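Local coordinates for protein purine nucleoside phosphorylase (Bacillus licheniformis, PDB 6DZD) that probably phosphorolyses adenosine, inosine and methylthioadenosine to free purine bases and ribose 1-phosphates, may also deaminate adenosine, and binds zinc through four cysteines, at residues T155-A161 with V228-L233. Sequence-based numbering, arbitrary orientation.
Sequences TALGIAA and VNRQLL
Asn229 and Thr155 make the polar link between the two segments: ND2 of Asn229 donates to OG1 of Thr155 at 3.0 Å. The N-H...O angle of 160° shows the bond to be nearly straight, and the hydroxyl oxygen lies in the amide plane, only 14° out of it, where the N-H points. Each group has a second partner four residues back in the chain, since Thr155 OG1 also bonds to Gly151 O and Asn229 ND2 to Leu225 O. Two acceptors, Thr155 OG1 and Leu225 O, thus grip the buried amide nitrogen and fix the turn of the amide. Asn229 OD1 lies 3.6 Å from CB of Ala160. Were Asn229 an alanine, the Thr155 hydroxyl and Leu225 O would probably both lose the amide donor, and a gap would be likely beside the Ala160 methyl.

The remaining contacts are van der Waals packing, in part methyl against backbone carbonyl. CG2 of Thr155, anti to the backbone N while OG1 sits beside it (chi1 -62°), reaches CG1 of Val228 at 3.6 Å, so one side chain serves both kinds of interaction. Leu232 sends CD1 into the bend between helices 152-157 and 159-169, 3.8 Å from Thr155 O and 4.2 Å from Gly158 CA. Gly158, with positive phi, ends the first helix in a Schellman motif and is also N-cap of the next. Beyond it, Ala160 CB meets Leu233 CD2 at 4.1 Å, and the Ala161 methyl lies against the Leu232 backbone.

The contact therefore packs helix 225-236 against the junction of helices 152-157 and 159-169. Ala150, ending strand 144-150, touches Thr155 and Asn229; Ile201 of helix 195-201 adjoins Thr155, and Ile243 of strand 243-245 adjoins Leu233.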
ATOM      1  N   THR A 155       2.828   2.781  10.634  1.00 19.42           N
ATOM      2  CA  THR A 155       4.185   2.285  10.794  1.00 20.19           C
ATOM      3  C   THR A 155       4.533   2.175  12.269  1.00 21.23           C
ATOM      4  O   THR A 155       4.977   1.119  12.734  1.00 22.17           O
ATOM      5  CB  THR A 155       5.157   3.178  10.026  1.00 20.02           C
ATOM      6  OG1 THR A 155       4.805   3.121   8.635  1.00 19.13           O
ATOM      7  CG2 THR A 155       6.606   2.691  10.202  1.00 21.42           C
ATOM      8  N   ALA A 156       4.269   3.237  13.031  1.00 18.99           N
ATOM      9  CA  ALA A 156       4.494   3.173  14.470  1.00 20.12           C
ATOM     10  C   ALA A 156       3.658   2.070  15.120  1.00 20.19           C
ATOM     11  O   ALA A 156       4.089   1.468  16.101  1.00 21.03           O
ATOM     12  CB  ALA A 156       4.188   4.538  15.096  1.00 20.72           C
ATOM     13  N   LEU A 157       2.480   1.764  14.574  1.00 18.18           N
ATOM     14  CA  LEU A 157       1.671   0.686  15.129  1.00 18.48           C
ATOM     15  C   LEU A 157       2.196  -0.687  14.753  1.00 18.32           C
ATOM     16  O   LEU A 157       1.828  -1.672  15.406  1.00 18.87           O
ATOM     17  CB  LEU A 157       0.222   0.801  14.662  1.00 18.17           C
ATOM     18  CG  LEU A 157      -0.604   1.881  15.368  1.00 18.85           C
ATOM     19  CD1 LEU A 157      -1.900   2.185  14.596  1.00 18.67           C
ATOM     20  CD2 LEU A 157      -0.897   1.518  16.814  1.00 19.98           C
ATOM     21  N   GLY A 158       3.051  -0.771  13.737  1.00 17.49           N
ATOM     22  CA  GLY A 158       3.557  -2.050  13.277  1.00 17.98           C
ATOM     23  C   GLY A 158       2.520  -2.855  12.521  1.00 17.60           C
ATOM     24  O   GLY A 158       2.489  -4.088  12.642  1.00 18.28           O
ATOM     25  N   ILE A 159       1.683  -2.192  11.717  1.00 18.23           N
ATOM     26  CA  ILE A 159       0.680  -2.925  10.955  1.00 18.05           C
ATOM     27  C   ILE A 159       1.332  -3.953  10.029  1.00 17.69           C
ATOM     28  O   ILE A 159       0.736  -5.002   9.749  1.00 18.02           O
ATOM     29  CB  ILE A 159      -0.206  -1.948  10.165  1.00 17.17           C
ATOM     30  CG1 ILE A 159      -1.402  -2.685   9.553  1.00 17.50           C
ATOM     31  CG2 ILE A 159       0.594  -1.282   9.088  1.00 15.76           C
ATOM     32  CD1 ILE A 159      -2.294  -1.802   8.668  1.00 16.88           C
ATOM     33  N   ALA A 160       2.559  -3.689   9.552  1.00 17.39           N
ATOM     34  CA  ALA A 160       3.232  -4.654   8.687  1.00 17.47           C
ATOM     35  C   ALA A 160       3.624  -5.916   9.453  1.00 18.76           C
ATOM     36  O   ALA A 160       3.516  -7.029   8.924  1.00 18.72           O
ATOM     37  CB  ALA A 160       4.451  -4.015   8.023  1.00 17.85           C
ATOM     38  N   ALA A 161       4.063  -5.774  10.706  1.00 16.82           N
ATOM     39  CA  ALA A 161       4.423  -6.959  11.469  1.00 17.99           C
ATOM     40  C   ALA A 161       3.190  -7.747  11.884  1.00 18.16           C
ATOM     41  O   ALA A 161       3.267  -8.972  12.043  1.00 18.85           O
ATOM     42  CB  ALA A 161       5.250  -6.574  12.692  1.00 19.08           C
ATOM     43  N   VAL A 228      11.719   1.517   8.016  1.00 22.32           N
ATOM     44  CA  VAL A 228      11.151   1.034   9.262  1.00 21.87           C
ATOM     45  C   VAL A 228      10.253  -0.154   8.988  1.00 20.79           C
ATOM     46  O   VAL A 228      10.244  -1.131   9.743  1.00 20.75           O
ATOM     47  CB  VAL A 228      10.384   2.153   9.979  1.00 21.84           C
ATOM     48  CG1 VAL A 228       9.892   1.659  11.323  1.00 21.61           C
ATOM     49  CG2 VAL A 228      11.251   3.385  10.120  1.00 23.15           C
ATOM     50  N   ASN A 229       9.470  -0.084   7.915  1.00 21.27           N
ATOM     51  CA  ASN A 229       8.630  -1.221   7.577  1.00 20.40           C
ATOM     52  C   ASN A 229       9.469  -2.423   7.152  1.00 20.82           C
ATOM     53  O   ASN A 229       9.202  -3.552   7.583  1.00 20.67           O
ATOM     54  CB  ASN A 229       7.623  -0.825   6.507  1.00 19.78           C
ATOM     55  CG  ASN A 229       6.467  -0.047   7.081  1.00 19.20           C
ATOM     56  OD1 ASN A 229       5.529  -0.623   7.630  1.00 18.54           O
ATOM     57  ND2 ASN A 229       6.534   1.268   6.986  1.00 19.79           N
ATOM     58  N   ARG A 230      10.503  -2.210   6.338  1.00 21.12           N
ATOM     59  CA  ARG A 230      11.377  -3.329   6.015  1.00 21.59           C
ATOM     60  C   ARG A 230      11.969  -3.932   7.281  1.00 21.83           C
ATOM     61  O   ARG A 230      12.047  -5.158   7.417  1.00 21.94           O
ATOM     62  CB  ARG A 230      12.480  -2.898   5.062  1.00 22.32           C
ATOM     63  CG  ARG A 230      13.287  -4.060   4.548  1.00 22.77           C
ATOM     64  CD  ARG A 230      14.690  -3.611   4.125  1.00 23.69           C
ATOM     65  NE  ARG A 230      15.510  -3.222   5.267  1.00 24.55           N
ATOM     66  CZ  ARG A 230      16.110  -4.101   6.067  1.00 25.85           C
ATOM     67  NH1 ARG A 230      16.841  -3.690   7.093  1.00 27.26           N
ATOM     68  NH2 ARG A 230      15.969  -5.401   5.836  1.00 25.92           N
ATOM     69  N   GLN A 231      12.358  -3.085   8.231  1.00 23.45           N
ATOM     70  CA  GLN A 231      12.879  -3.592   9.491  1.00 23.91           C
ATOM     71  C   GLN A 231      11.818  -4.385  10.231  1.00 23.14           C
ATOM     72  O   GLN A 231      12.117  -5.421  10.833  1.00 23.67           O
ATOM     73  CB  GLN A 231      13.400  -2.441  10.350  1.00 24.56           C
ATOM     74  CG  GLN A 231      14.748  -1.899   9.913  1.00 26.02           C
ATOM     75  CD  GLN A 231      15.370  -0.954  10.926  1.00 27.63           C
ATOM     76  OE1 GLN A 231      15.288  -1.173  12.135  1.00 28.34           O
ATOM     77  NE2 GLN A 231      16.026   0.090  10.432  1.00 28.50           N
ATOM     78  N   LEU A 232      10.561  -3.944  10.154  1.00 24.19           N
ATOM     79  CA  LEU A 232       9.506  -4.631  10.878  1.00 23.45           C
ATOM     80  C   LEU A 232       9.184  -5.992  10.275  1.00 23.36           C
ATOM     81  O   LEU A 232       8.843  -6.922  11.015  1.00 23.28           O
ATOM     82  CB  LEU A 232       8.263  -3.762  10.904  1.00 22.54           C
ATOM     83  CG  LEU A 232       8.384  -2.602  11.885  1.00 22.80           C
ATOM     84  CD1 LEU A 232       7.380  -1.517  11.502  1.00 22.25           C
ATOM     85  CD2 LEU A 232       8.189  -3.095  13.319  1.00 23.18           C
ATOM     86  N   LEU A 233       9.326  -6.138   8.948  1.00 22.51           N
ATOM     87  CA  LEU A 233       9.154  -7.440   8.305  1.00 22.65           C
ATOM     88  C   LEU A 233      10.257  -8.409   8.717  1.00 23.61           C
ATOM     89  O   LEU A 233       9.977  -9.561   9.072  1.00 23.73           O
ATOM     90  CB  LEU A 233       9.130  -7.277   6.785  1.00 22.81           C
ATOM     91  CG  LEU A 233       7.995  -6.428   6.205  1.00 21.98           C
ATOM     92  CD1 LEU A 233       8.163  -6.175   4.699  1.00 22.15           C
ATOM     93  CD2 LEU A 233       6.657  -7.071   6.489  1.00 21.04           C
TER